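Hydrolase, alpha/beta hydrolase FOLD family (Staphylococcus aureus, PDB 2XMZ) probably catalyses the formation of 2-succinyl-6-hydroxy-2,4-cyclohexadiene-1-carboxylate, a step of menaquinone biosynthesis, as the synthase MenH with an alpha/beta hydrolase fold. Local coordinates at residues 71-76 with 98-103; 64-69 with 194-199; 47-50 with 54-57; 30-35 with 86-91; 23-28 with 186-191. All blocks are in the same frame, centred on the assembly; numbering follows the deposited sequence. Where two conformers were deposited one is given.

Interaction 1 of 5, residues 71-76 with 98-103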
# COMPACT_ATOMS: atom_id res chain seq x y z
N THR A 71 -0.93 -15.75 -1.09
CA THR A 71 -0.01 -16.79 -1.54
C THR A 71 1.24 -16.21 -2.17
O THR A 71 2.35 -16.65 -1.90
CB THR A 71 -0.69 -17.75 -2.52
OG1 THR A 71 -1.71 -18.46 -1.83
CG2 THR A 71 0.32 -18.75 -3.11
N LEU A 72 1.03 -15.23 -3.03
CA LEU A 72 2.11 -14.49 -3.64
C LEU A 72 3.10 -14.00 -2.59
O LEU A 72 4.32 -14.20 -2.71
CB LEU A 72 1.50 -13.30 -4.38
CG LEU A 72 2.30 -12.43 -5.32
CD1 LEU A 72 1.30 -11.75 -6.28
CD2 LEU A 72 3.14 -11.38 -4.55
N LEU A 73 2.56 -13.35 -1.56
CA LEU A 73 3.39 -12.81 -0.50
C LEU A 73 4.00 -13.91 0.37
O LEU A 73 5.16 -13.79 0.75
CB LEU A 73 2.61 -11.81 0.37
CG LEU A 73 2.00 -10.57 -0.28
CD1 LEU A 73 1.48 -9.63 0.83
CD2 LEU A 73 2.97 -9.83 -1.18
N ASP A 74 3.24 -14.95 0.69
CA ASP A 74 3.77 -16.11 1.44
C ASP A 74 5.08 -16.61 0.79
O ASP A 74 6.07 -16.88 1.47
CB ASP A 74 2.77 -17.28 1.44
CG ASP A 74 1.55 -17.06 2.34
OD1 ASP A 74 1.53 -16.22 3.28
OD2 ASP A 74 0.57 -17.79 2.11
N ARG A 75 5.06 -16.70 -0.53
CA ARG A 75 6.15 -17.25 -1.30
C ARG A 75 7.38 -16.39 -1.23
O ARG A 75 8.50 -16.90 -1.18
CB ARG A 75 5.71 -17.46 -2.75
CG ARG A 75 4.77 -18.63 -2.89
CD ARG A 75 4.21 -18.68 -4.29
NE ARG A 75 3.31 -19.81 -4.45
CZ ARG A 75 2.67 -20.09 -5.58
NH1 ARG A 75 2.85 -19.33 -6.65
NH2 ARG A 75 1.85 -21.13 -5.65
N ILE A 76 7.19 -15.08 -1.20
CA ILE A 76 8.33 -14.18 -1.07
C ILE A 76 8.84 -14.23 0.34
O ILE A 76 10.03 -14.47 0.57
CB ILE A 76 7.96 -12.73 -1.42
CG1 ILE A 76 7.81 -12.60 -2.94
CG2 ILE A 76 9.04 -11.78 -0.89
CD1 ILE A 76 6.97 -11.40 -3.40
N LEU A 98 -2.96 -5.26 5.54
CA LEU A 98 -3.91 -5.63 6.61
C LEU A 98 -4.41 -7.06 6.42
O LEU A 98 -4.44 -7.84 7.37
CB LEU A 98 -5.11 -4.66 6.61
CG LEU A 98 -4.89 -3.36 7.38
CD1 LEU A 98 -6.00 -2.35 7.03
CD2 LEU A 98 -4.90 -3.61 8.85
N TYR A 99 -4.77 -7.42 5.18
CA TYR A 99 -5.24 -8.76 4.90
C TYR A 99 -4.16 -9.76 5.26
O TYR A 99 -4.44 -10.82 5.87
CB TYR A 99 -5.67 -8.92 3.43
CG TYR A 99 -6.36 -10.24 3.17
CD1 TYR A 99 -7.73 -10.35 3.26
CD2 TYR A 99 -5.62 -11.39 2.86
CE1 TYR A 99 -8.39 -11.57 3.04
CE2 TYR A 99 -6.27 -12.63 2.64
CZ TYR A 99 -7.65 -12.70 2.73
OH TYR A 99 -8.31 -13.89 2.52
N TYR A 100 -2.93 -9.41 4.93
CA TYR A 100 -1.83 -10.30 5.18
C TYR A 100 -1.53 -10.43 6.67
O TYR A 100 -1.23 -11.52 7.13
CB TYR A 100 -0.56 -9.91 4.43
CG TYR A 100 0.40 -11.07 4.40
CD1 TYR A 100 0.32 -12.05 3.41
CD2 TYR A 100 1.36 -11.23 5.41
CE1 TYR A 100 1.19 -13.13 3.41
CE2 TYR A 100 2.23 -12.28 5.42
CZ TYR A 100 2.13 -13.25 4.41
OH TYR A 100 2.99 -14.31 4.42
N ALA A 101 -1.60 -9.32 7.41
CA ALA A 101 -1.40 -9.36 8.87
C ALA A 101 -2.38 -10.30 9.54
O ALA A 101 -2.05 -10.90 10.56
CB ALA A 101 -1.51 -7.95 9.49
N ILE A 102 -3.59 -10.39 8.98
CA ILE A 102 -4.66 -11.22 9.55
C ILE A 102 -4.66 -12.66 9.03
O ILE A 102 -4.96 -13.60 9.77
CB ILE A 102 -6.04 -10.57 9.23
CG1 ILE A 102 -6.15 -9.23 9.97
CG2 ILE A 102 -7.21 -11.49 9.59
CD1 ILE A 102 -7.21 -8.28 9.39
N ASN A 103 -4.33 -12.84 7.75
CA ASN A 103 -4.53 -14.11 7.07
C ASN A 103 -3.27 -14.72 6.51
O ASN A 103 -3.29 -15.87 6.08
CB ASN A 103 -5.52 -13.94 5.93
CG ASN A 103 -6.90 -13.59 6.42
OD1 ASN A 103 -7.54 -14.38 7.09
ND2 ASN A 103 -7.37 -12.40 6.10
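The hydroxyl of Tyr-100 is gripped by two groups: it donates to Asp-74 OD1, with OH and OD1 2.7 Å apart, and is also hydrogen-bonded to the backbone N of Ile-106, in the chain that follows helix 92-103. Asp-74 OD1 takes the bond on its anti lone pair, the one turned away from OD2, and lies at the edge of the tyrosine ring, close to the ring plane. Carboxylate and ring are not coplanar, however; their planes are 61° apart. The second oxygen, OD2, bonds to ND1 of His-105, which holds the carboxylate from its other end and, if the imidazole carries a proton on both nitrogens, would probably stabilise the negative charge.

Next to this polar end the contact is apolar. Leu-73 and Tyr-100 run past each other in opposite directions, so that Leu-73 CB comes within 3.6 Å of Tyr-100 CE1 while the leucine tip, CD1, reaches back to within 3.7 Å of Tyr-100 CD1. A chi1 of -163° turns the Tyr-100 ring away from its own backbone N and out toward helix 66-77, and the hydroxyl arrives beside Asp-74.

The pair thus ties helix 66-77 to helix 92-103, two helices that pack on the same face of the central sheet. Leu-73 also rests on Ile-48 of strand 44-48, and Tyr-100 packs against Thr-70 and Leu-77 of the facing helix.

Interaction 2 of 5, residues 64-69 with 194-199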
# COMPACT_ATOMS: atom_id res chain seq x y z
N TRP A 64 -6.99 -12.37 -9.24
CA TRP A 64 -6.08 -11.73 -8.33
C TRP A 64 -6.78 -11.31 -7.05
O TRP A 64 -6.71 -10.17 -6.66
CB TRP A 64 -5.43 -10.51 -9.00
CG TRP A 64 -4.69 -10.83 -10.28
CD1 TRP A 64 -4.25 -12.07 -10.71
CD2 TRP A 64 -4.29 -9.90 -11.25
NE1 TRP A 64 -3.60 -11.93 -11.92
CE2 TRP A 64 -3.61 -10.61 -12.27
CE3 TRP A 64 -4.47 -8.52 -11.39
CZ2 TRP A 64 -3.10 -9.98 -13.39
CZ3 TRP A 64 -3.94 -7.89 -12.51
CH2 TRP A 64 -3.27 -8.62 -13.49
N ASN A 65 -7.46 -12.24 -6.40
CA ASN A 65 -8.16 -11.93 -5.15
C ASN A 65 -7.17 -11.89 -3.96
O ASN A 65 -5.97 -12.10 -4.14
CB ASN A 65 -9.35 -12.89 -4.94
CG ASN A 65 -8.93 -14.36 -4.98
OD1 ASN A 65 -7.79 -14.71 -4.67
ND2 ASN A 65 -9.86 -15.22 -5.37
N PHE A 66 -7.65 -11.61 -2.77
CA PHE A 66 -6.76 -11.52 -1.63
C PHE A 66 -6.02 -12.82 -1.25
O PHE A 66 -4.90 -12.77 -0.77
CB PHE A 66 -7.46 -10.87 -0.43
CG PHE A 66 -7.50 -9.37 -0.54
CD1 PHE A 66 -6.48 -8.59 -0.00
CD2 PHE A 66 -8.52 -8.74 -1.28
CE1 PHE A 66 -6.48 -7.19 -0.16
CE2 PHE A 66 -8.53 -7.36 -1.46
CZ PHE A 66 -7.53 -6.58 -0.87
N ASP A 67 -6.64 -13.97 -1.51
CA ASP A 67 -5.99 -15.22 -1.18
C ASP A 67 -4.85 -15.50 -2.15
O ASP A 67 -3.79 -15.97 -1.75
CB ASP A 67 -6.96 -16.40 -1.20
CG ASP A 67 -6.27 -17.72 -0.82
OD1 ASP A 67 -6.17 -18.62 -1.67
OD2 ASP A 67 -5.80 -17.83 0.32
N TYR A 68 -5.08 -15.18 -3.42
CA TYR A 68 -4.01 -15.18 -4.43
C TYR A 68 -2.84 -14.28 -4.03
O TYR A 68 -1.68 -14.69 -4.08
CB TYR A 68 -4.54 -14.75 -5.80
CG TYR A 68 -3.47 -14.71 -6.88
CD1 TYR A 68 -3.16 -15.86 -7.63
CD2 TYR A 68 -2.76 -13.53 -7.13
CE1 TYR A 68 -2.15 -15.83 -8.62
CE2 TYR A 68 -1.76 -13.49 -8.11
CZ TYR A 68 -1.46 -14.64 -8.84
OH TYR A 68 -0.48 -14.58 -9.80
N ILE A 69 -3.14 -13.05 -3.65
CA ILE A 69 -2.09 -12.11 -3.23
C ILE A 69 -1.38 -12.60 -1.96
O ILE A 69 -0.15 -12.48 -1.85
CB ILE A 69 -2.65 -10.70 -3.02
CG1 ILE A 69 -3.12 -10.13 -4.36
CG2 ILE A 69 -1.58 -9.75 -2.39
CD1 ILE A 69 -4.24 -9.15 -4.20
N GLY A 194 -14.08 -2.75 -3.11
CA GLY A 194 -15.42 -3.29 -3.15
C GLY A 194 -15.42 -4.81 -3.11
O GLY A 194 -16.40 -5.41 -2.69
N GLN A 195 -14.33 -5.43 -3.54
CA GLN A 195 -14.18 -6.89 -3.50
C GLN A 195 -13.61 -7.39 -2.19
O GLN A 195 -13.74 -8.59 -1.87
CB GLN A 195 -13.27 -7.41 -4.63
CG GLN A 195 -13.64 -6.93 -6.03
CD GLN A 195 -15.02 -7.35 -6.47
OE1 GLN A 195 -15.69 -6.64 -7.24
NE2 GLN A 195 -15.48 -8.50 -5.97
N MET A 196 -12.95 -6.51 -1.45
CA MET A 196 -12.22 -6.90 -0.25
C MET A 196 -13.19 -7.26 0.86
O MET A 196 -14.19 -6.56 1.05
CB MET A 196 -11.37 -5.73 0.18
CG MET A 196 -10.44 -5.99 1.33
SD MET A 196 -9.71 -4.37 1.63
CE MET A 196 -8.88 -4.74 3.16
N PRO A 197 -12.91 -8.35 1.61
CA PRO A 197 -13.74 -8.58 2.78
C PRO A 197 -13.60 -7.44 3.78
O PRO A 197 -12.55 -6.78 3.84
CB PRO A 197 -13.16 -9.87 3.38
CG PRO A 197 -12.36 -10.50 2.28
CD PRO A 197 -11.80 -9.32 1.53
N ASN A 198 -14.65 -7.21 4.54
CA ASN A 198 -14.66 -6.21 5.61
C ASN A 198 -13.76 -6.70 6.75
O ASN A 198 -14.17 -7.55 7.55
CB ASN A 198 -16.10 -6.02 6.11
CG ASN A 198 -16.17 -5.28 7.44
OD1 ASN A 198 -15.28 -4.51 7.77
ND2 ASN A 198 -17.25 -5.51 8.18
N LEU A 199 -12.55 -6.15 6.83
CA LEU A 199 -11.57 -6.61 7.84
C LEU A 199 -11.68 -5.86 9.17
O LEU A 199 -10.89 -6.10 10.10
CB LEU A 199 -10.14 -6.52 7.29
CG LEU A 199 -9.81 -7.38 6.06
CD1 LEU A 199 -8.36 -7.12 5.66
CD2 LEU A 199 -10.03 -8.86 6.33
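Phe-66 and Met-196 form a Met-aromatic contact between the first turn of helix 66-77 and the irregular chain 194-199 of this alpha/beta hydrolase fold. Phe-66 has the most surface buried here. The far end of its ring does the touching: CE2 lies 3.6 Å from Met-196 CG, and CZ faces the thioether, 4.0 Å from SD. The sulfur sits 4.8 Å from the ring centroid and 44° off the ring normal, an oblique approach that is neither over the face nor at the edge. Because the Met-196 chain is extended throughout, starting from a trans first torsion (chi1 -174°), its CB, CG and SD pass the ring in succession. Pro-197 adds a looser touch, also oblique to the ring, through its CD.

Arg-95 of helix 92-103 touches both Phe-66 and Met-196, and the ring of Tyr-99 of that helix meets the phenyl ring. Tyr-191 of helix 181-191 packs on Phe-66 as well, so the ring joins three helices and the loop.

The start of the phenylalanine's helix is fixed by Asn-65 at the N-cap: its OD1 accepts from Tyr-68 N at 3.0 Å, with an N-H...O angle of 166°.

Interaction 3 of 5, residues 47-50 with 54-57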
# COMPACT_ATOMS: atom_id res chain seq x y z
N THR A 47 10.91 -4.56 -1.96
CA THR A 47 9.76 -3.93 -2.56
C THR A 47 9.10 -5.01 -3.37
O THR A 47 9.80 -5.84 -3.96
CB THR A 47 10.14 -2.74 -3.45
OG1 THR A 47 11.01 -3.17 -4.49
CG2 THR A 47 10.79 -1.61 -2.63
N ILE A 48 7.77 -5.00 -3.39
CA ILE A 48 6.98 -5.96 -4.14
C ILE A 48 5.96 -5.20 -5.00
O ILE A 48 5.22 -4.34 -4.50
CB ILE A 48 6.23 -6.94 -3.21
CG1 ILE A 48 7.21 -7.65 -2.26
CG2 ILE A 48 5.44 -7.98 -4.05
CD1 ILE A 48 6.49 -8.46 -1.13
N ASP A 49 5.96 -5.52 -6.28
CA ASP A 49 4.93 -5.09 -7.20
C ASP A 49 3.73 -6.03 -7.09
O ASP A 49 3.87 -7.24 -7.24
CB ASP A 49 5.46 -5.09 -8.63
CG ASP A 49 6.34 -3.90 -8.92
OD1 ASP A 49 6.36 -2.97 -8.09
OD2 ASP A 49 7.03 -3.90 -9.96
N LEU A 50 2.56 -5.46 -6.82
CA LEU A 50 1.36 -6.25 -6.62
C LEU A 50 0.76 -6.63 -7.99
O LEU A 50 1.14 -6.05 -9.02
CB LEU A 50 0.36 -5.47 -5.73
CG LEU A 50 0.85 -5.32 -4.26
CD1 LEU A 50 0.14 -4.19 -3.50
CD2 LEU A 50 0.71 -6.66 -3.52
N GLY A 54 3.39 -2.47 -12.21
CA GLY A 54 4.81 -2.40 -12.48
C GLY A 54 5.32 -3.65 -13.17
O GLY A 54 4.87 -4.00 -14.26
N GLU A 55 6.27 -4.32 -12.52
CA GLU A 55 6.94 -5.45 -13.15
C GLU A 55 6.28 -6.79 -12.85
O GLU A 55 6.81 -7.83 -13.20
CB GLU A 55 8.44 -5.43 -12.79
CG GLU A 55 9.19 -4.29 -13.51
CD GLU A 55 10.70 -4.31 -13.27
OE1 GLU A 55 11.32 -3.23 -13.36
OE2 GLU A 55 11.26 -5.38 -12.98
N ASP A 56 5.10 -6.75 -12.22
CA ASP A 56 4.36 -7.97 -11.93
C ASP A 56 4.04 -8.74 -13.20
O ASP A 56 3.72 -8.16 -14.24
CB ASP A 56 3.06 -7.66 -11.19
CG ASP A 56 2.16 -8.87 -11.11
OD1 ASP A 56 2.40 -9.72 -10.21
OD2 ASP A 56 1.26 -8.99 -11.98
N GLN A 57 4.12 -10.07 -13.10
CA GLN A 57 3.75 -10.93 -14.21
C GLN A 57 2.72 -12.00 -13.82
O GLN A 57 2.74 -13.11 -14.35
CB GLN A 57 5.00 -11.55 -14.88
CG GLN A 57 5.98 -10.56 -15.53
CD GLN A 57 7.33 -11.18 -15.87
OE1 GLN A 57 7.89 -11.98 -15.11
NE2 GLN A 57 7.88 -10.79 -17.01
O HOH W 1 2.78 -9.40 -7.48
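Asp-49 and Glu-55 close the loop that follows strand 44-48 of the alpha/beta hydrolase sheet, where the chain leaves the strand and folds back on itself. One direct hydrogen bond spans it: Glu-55 N donates to Asp-49 OD2 at 2.7 Å, nearly straight with an N-H...O angle of 169°. The N-H comes from above the carboxylate, 37° out of its plane. The other oxygen of Asp-49, OD1, is bonded to the hydroxyl of Ser-29, so both ends of the group are held. In the conformer given, the Glu-55 carboxylate is directed away from Asp-49, which probably lessens their repulsion.

A water lies between the two limbs. It donates to Asp-56 OD1, 2.8 Å away; its link to Asp-49 O is doubtful, because the modelled distance is too short. Asp-56 is further anchored by Ser-58 OG on OD1, just beyond the segment, and by Gly-52 N on OD2, within the connecting loop.

The remaining contacts are van der Waals packing. Asp-49 OD2 lies 3.6 Å from the carbonyl carbon of Gly-54, whose phi of 51° helps turn the chain. Asp-56 brings its methylene against the backbone of Leu-50, with Asp-56 CB 3.3 Å from Leu-50 O.

Interaction 4 of 5, residues 30-35 with 86-91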
# COMPACT_ATOMS: atom_id res chain seq x y z
N ARG A 30 8.44 1.68 -7.71
CA ARG A 30 9.24 2.87 -7.97
C ARG A 30 8.87 4.05 -7.06
O ARG A 30 9.70 4.93 -6.89
CB ARG A 30 9.15 3.32 -9.43
CG ARG A 30 9.97 2.49 -10.40
CD ARG A 30 9.62 2.90 -11.81
NE ARG A 30 8.20 2.69 -12.10
CZ ARG A 30 7.58 3.10 -13.19
NH1 ARG A 30 8.25 3.78 -14.12
NH2 ARG A 30 6.28 2.85 -13.34
N THR A 31 7.64 4.08 -6.54
CA THR A 31 7.21 5.12 -5.60
C THR A 31 8.10 5.19 -4.35
O THR A 31 8.15 6.24 -3.69
CB THR A 31 5.72 4.95 -5.18
OG1 THR A 31 5.28 6.10 -4.46
CG2 THR A 31 5.51 3.70 -4.31
N TYR A 32 8.81 4.10 -4.03
CA TYR A 32 9.67 4.07 -2.82
C TYR A 32 11.13 4.35 -3.14
O TYR A 32 11.99 4.35 -2.24
CB TYR A 32 9.50 2.75 -2.10
CG TYR A 32 8.08 2.53 -1.67
CD1 TYR A 32 7.45 3.45 -0.82
CD2 TYR A 32 7.34 1.46 -2.14
CE1 TYR A 32 6.14 3.29 -0.45
CE2 TYR A 32 6.02 1.28 -1.77
CZ TYR A 32 5.42 2.19 -0.92
OH TYR A 32 4.12 2.02 -0.55
N HIS A 33 11.39 4.64 -4.42
CA HIS A 33 12.74 4.86 -4.96
C HIS A 33 13.66 5.71 -4.09
O HIS A 33 14.77 5.29 -3.74
CB HIS A 33 12.66 5.46 -6.38
CG HIS A 33 12.07 6.85 -6.44
ND1 HIS A 33 10.78 7.14 -6.06
CD2 HIS A 33 12.61 8.03 -6.83
CE1 HIS A 33 10.54 8.43 -6.22
NE2 HIS A 33 11.64 8.99 -6.69
N ASN A 34 13.21 6.91 -3.76
CA ASN A 34 14.02 7.87 -3.01
C ASN A 34 14.07 7.57 -1.51
O ASN A 34 14.68 8.31 -0.76
CB ASN A 34 13.51 9.30 -3.24
CG ASN A 34 12.08 9.49 -2.73
OD1 ASN A 34 11.80 10.46 -2.01
ND2 ASN A 34 11.19 8.57 -3.08
N HIS A 35 13.41 6.48 -1.10
CA HIS A 35 13.31 6.10 0.32
C HIS A 35 14.24 4.95 0.68
O HIS A 35 14.70 4.85 1.82
CB HIS A 35 11.89 5.67 0.67
CG HIS A 35 10.87 6.76 0.55
ND1 HIS A 35 10.62 7.66 1.57
CD2 HIS A 35 10.04 7.10 -0.45
CE1 HIS A 35 9.68 8.50 1.20
NE2 HIS A 35 9.31 8.19 -0.03
N THR A 86 8.96 -6.39 8.86
CA THR A 86 7.99 -5.29 8.95
C THR A 86 7.29 -5.14 7.62
O THR A 86 7.93 -4.89 6.60
CB THR A 86 8.67 -3.97 9.31
OG1 THR A 86 9.33 -4.12 10.55
CG2 THR A 86 7.63 -2.86 9.41
N LEU A 87 5.96 -5.31 7.63
CA LEU A 87 5.20 -5.17 6.41
C LEU A 87 4.58 -3.80 6.34
O LEU A 87 3.81 -3.41 7.22
CB LEU A 87 4.12 -6.24 6.30
CG LEU A 87 3.38 -6.28 4.96
CD1 LEU A 87 4.36 -6.43 3.79
CD2 LEU A 87 2.36 -7.43 4.97
N PHE A 88 4.93 -3.08 5.28
CA PHE A 88 4.43 -1.75 5.08
C PHE A 88 3.51 -1.77 3.87
O PHE A 88 3.87 -2.29 2.80
CB PHE A 88 5.59 -0.77 4.83
CG PHE A 88 5.12 0.61 4.41
CD1 PHE A 88 4.76 0.87 3.08
CD2 PHE A 88 5.04 1.65 5.33
CE1 PHE A 88 4.28 2.14 2.70
CE2 PHE A 88 4.57 2.92 4.95
CZ PHE A 88 4.20 3.16 3.63
N GLY A 89 2.33 -1.17 4.01
CA GLY A 89 1.46 -0.97 2.86
C GLY A 89 0.84 0.42 2.81
O GLY A 89 0.36 0.94 3.83
N TYR A 90 0.90 1.02 1.62
CA TYR A 90 0.29 2.31 1.35
C TYR A 90 -0.97 2.11 0.54
O TYR A 90 -0.93 1.51 -0.52
CB TYR A 90 1.25 3.24 0.56
CG TYR A 90 0.54 4.33 -0.21
CD1 TYR A 90 -0.03 5.42 0.45
CD2 TYR A 90 0.44 4.26 -1.61
CE1 TYR A 90 -0.70 6.43 -0.26
CE2 TYR A 90 -0.25 5.28 -2.35
CZ TYR A 90 -0.80 6.35 -1.66
OH TYR A 90 -1.45 7.34 -2.35
N SER A 91 -2.08 2.66 1.05
CA SER A 91 -3.35 2.74 0.33
C SER A 91 -3.74 1.34 -0.12
O SER A 91 -3.87 0.46 0.72
CB SER A 91 -3.27 3.73 -0.84
OG SER A 91 -4.57 4.20 -1.18
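Tyr-32 reaches from the short 3-10 turn after strand 17-22 to Phe-88 and Tyr-90, which lie on strand 84-90, the strand that leads into what appears to be the nucleophile elbow of the alpha/beta hydrolase fold. Phe-88 is met first. Its CE1 points at the phenolic end of Tyr-32, 3.3 Å from OH and 3.8 Å from CZ, and the hydroxyl lies at the edge of the phenyl ring, in its plane. The pairing of the two rings is oblique, with the planes at 87° and the centroids 5.7 Å apart.

Two residues on, past Gly-89, Tyr-90 offers its CB to the same hydroxyl: Tyr-32 OH is 3.3 Å from that carbon. The Tyr-90 chi1 of 157° swings its ring away from the contact point and toward Thr-246, the hydrogen-bonding partner of its own hydroxyl. Ser-91 follows at the turn with a positive phi of 54°, the strained backbone expected of a nucleophile elbow; its OG bonds to His-245 NE2, consistent with a Ser-His-Asp triad completed by Asp-218.

Tyr-32 OH is hydrogen-bonded to the carbonyl oxygen of Leu-22. One face of the Tyr-32 ring is covered from within its own segment: Thr-31 CG2 sits over its centre, 3.5 Å above the plane.

Interaction 5 of 5, residues 23-28 with 186-191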
# COMPACT_ATOMS: atom_id res chain seq x y z
N HIS A 23 3.10 -0.95 -2.60
CA HIS A 23 2.72 0.32 -3.20
C HIS A 23 1.19 0.41 -3.33
O HIS A 23 0.47 -0.51 -2.94
CB HIS A 23 3.33 0.40 -4.61
CG HIS A 23 2.90 -0.74 -5.48
ND1 HIS A 23 1.75 -0.71 -6.22
CD2 HIS A 23 3.44 -1.97 -5.67
CE1 HIS A 23 1.60 -1.87 -6.85
NE2 HIS A 23 2.61 -2.66 -6.52
N GLY A 24 0.71 1.51 -3.92
CA GLY A 24 -0.72 1.74 -4.12
C GLY A 24 -1.15 1.49 -5.57
O GLY A 24 -0.32 1.17 -6.43
N PHE A 25 -2.44 1.65 -5.81
CA PHE A 25 -3.06 1.47 -7.11
C PHE A 25 -2.47 2.42 -8.16
O PHE A 25 -2.15 3.58 -7.85
CB PHE A 25 -4.57 1.67 -7.00
CG PHE A 25 -5.28 1.50 -8.32
CD1 PHE A 25 -5.34 0.24 -8.91
CD2 PHE A 25 -5.88 2.57 -8.95
CE1 PHE A 25 -5.98 0.05 -10.12
CE2 PHE A 25 -6.54 2.41 -10.17
CZ PHE A 25 -6.59 1.14 -10.76
N LEU A 26 -2.32 1.93 -9.38
CA LEU A 26 -1.86 2.76 -10.51
C LEU A 26 -0.44 3.26 -10.29
O LEU A 26 -0.07 4.37 -10.68
CB LEU A 26 -2.78 3.98 -10.72
CG LEU A 26 -3.76 4.18 -11.88
CD1 LEU A 26 -4.10 5.67 -11.99
CD2 LEU A 26 -3.29 3.66 -13.22
N SER A 27 0.37 2.43 -9.65
CA SER A 27 1.71 2.82 -9.27
C SER A 27 2.45 1.53 -9.12
O SER A 27 1.93 0.48 -9.49
CB SER A 27 1.67 3.59 -7.94
OG SER A 27 2.97 3.87 -7.45
N ASP A 28 3.69 1.59 -8.63
CA ASP A 28 4.43 0.39 -8.37
C ASP A 28 5.53 0.72 -7.39
O ASP A 28 5.57 1.83 -6.80
CB ASP A 28 4.95 -0.28 -9.67
CG ASP A 28 5.75 0.66 -10.55
OD1 ASP A 28 5.40 0.82 -11.74
OD2 ASP A 28 6.75 1.23 -10.09
N LYS A 186 -8.16 -5.28 -14.27
CA LYS A 186 -8.25 -6.54 -13.60
C LYS A 186 -7.97 -6.34 -12.11
O LYS A 186 -8.67 -6.91 -11.30
CB LYS A 186 -7.35 -7.61 -14.24
CG LYS A 186 -7.50 -8.99 -13.60
CD LYS A 186 -6.66 -10.04 -14.31
CE LYS A 186 -6.64 -11.38 -13.55
NZ LYS A 186 -8.02 -11.94 -13.37
N ALA A 187 -6.96 -5.54 -11.77
CA ALA A 187 -6.69 -5.22 -10.35
C ALA A 187 -7.95 -4.69 -9.65
O ALA A 187 -8.30 -5.16 -8.56
CB ALA A 187 -5.52 -4.21 -10.21
N LEU A 188 -8.62 -3.73 -10.27
CA LEU A 188 -9.89 -3.21 -9.72
C LEU A 188 -10.96 -4.28 -9.54
O LEU A 188 -11.55 -4.39 -8.47
CB LEU A 188 -10.43 -2.06 -10.58
CG LEU A 188 -9.63 -0.75 -10.53
CD1 LEU A 188 -10.15 0.23 -11.58
CD2 LEU A 188 -9.62 -0.13 -9.12
N ARG A 189 -11.21 -5.06 -10.59
CA ARG A 189 -12.25 -6.10 -10.51
C ARG A 189 -11.94 -7.20 -9.48
O ARG A 189 -12.84 -7.68 -8.82
CB ARG A 189 -12.58 -6.71 -11.89
CG ARG A 189 -12.92 -5.66 -12.98
CD ARG A 189 -13.66 -6.23 -14.19
NE ARG A 189 -13.30 -5.55 -15.44
CZ ARG A 189 -14.02 -4.62 -16.07
NH1 ARG A 189 -15.19 -4.16 -15.58
NH2 ARG A 189 -13.56 -4.11 -17.20
N ASP A 190 -10.67 -7.60 -9.37
CA ASP A 190 -10.28 -8.73 -8.51
C ASP A 190 -9.94 -8.34 -7.08
O ASP A 190 -10.22 -9.10 -6.17
CB ASP A 190 -9.10 -9.53 -9.09
CG ASP A 190 -9.44 -10.20 -10.38
OD1 ASP A 190 -10.58 -10.03 -10.85
OD2 ASP A 190 -8.57 -10.89 -10.92
N TYR A 191 -9.31 -7.20 -6.87
CA TYR A 191 -8.97 -6.84 -5.46
C TYR A 191 -9.21 -5.38 -5.09
O TYR A 191 -8.64 -4.86 -4.11
CB TYR A 191 -7.60 -7.36 -5.02
CG TYR A 191 -6.37 -6.79 -5.69
CD1 TYR A 191 -5.55 -5.89 -5.00
CD2 TYR A 191 -5.98 -7.19 -6.97
CE1 TYR A 191 -4.38 -5.41 -5.55
CE2 TYR A 191 -4.79 -6.69 -7.56
CZ TYR A 191 -4.00 -5.79 -6.82
OH TYR A 191 -2.82 -5.27 -7.31
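The Phe-25 ring has Leu-188 over one face and Ala-187 at its edge, where the loop after strand 17-22 of the alpha/beta hydrolase fold meets helix 181-191. Over the face the contact is CH-pi: Leu-188 CD2 stands 4.0 Å from the ring centroid, 25° off the normal and displaced toward the rim. The branch point follows it, Leu-188 CG lying 3.6 Å from Phe-25 CZ, and the two side chains cross at about a right angle. Ala-187 CB is farther, 4.3 Å from Phe-25 CE1, close to the ring plane. A fully trans first torsion (chi1 180°) carries the phenyl group out to the helix.

Trp-152 meets the Phe-25 ring edge-to-face and Phe-148 of the same helix, 145-152, also touches it, while Met-92 approaches from helix 92-103. The phenyl group therefore joins the loop to several helices near the presumed catalytic residues without touching them.

Each partner also has polar bonds of its own. Lys-186 NZ and Asp-190 OD2 form a salt bridge at 2.7 Å; Trp-64 N also donates to OD2, and its indole makes a cation-pi contact with Lys-186. On the loop, His-23 ND1 donates to Gly-24 O at 2.8 Å, the acceptor lying only 5° out of the imidazole plane.

In the fold
All five contacts lie within one alpha/beta hydrolase domain. Interactions 1 and 2 share helix 66-77, have centres about 11 Å apart and meet where Phe-66 packs on Tyr-99. The centres of interactions 3 and 5 are about 10 Å apart, and a probable hydrogen bond from Leu-50 N to His-23 NE2 joins them; interaction 5 also touches interaction 2 through Trp-64 and Asp-190. Along the chain, interaction 3 is nested inside the loops closed by interactions 4 and 5, whereas 2 and 5 cross. Together they join the sheet, the helices packed on it and the loops after strands 17-22 and 44-48; interaction 4 holds the presumed nucleophile, Ser-91, and interaction 5 lies near it.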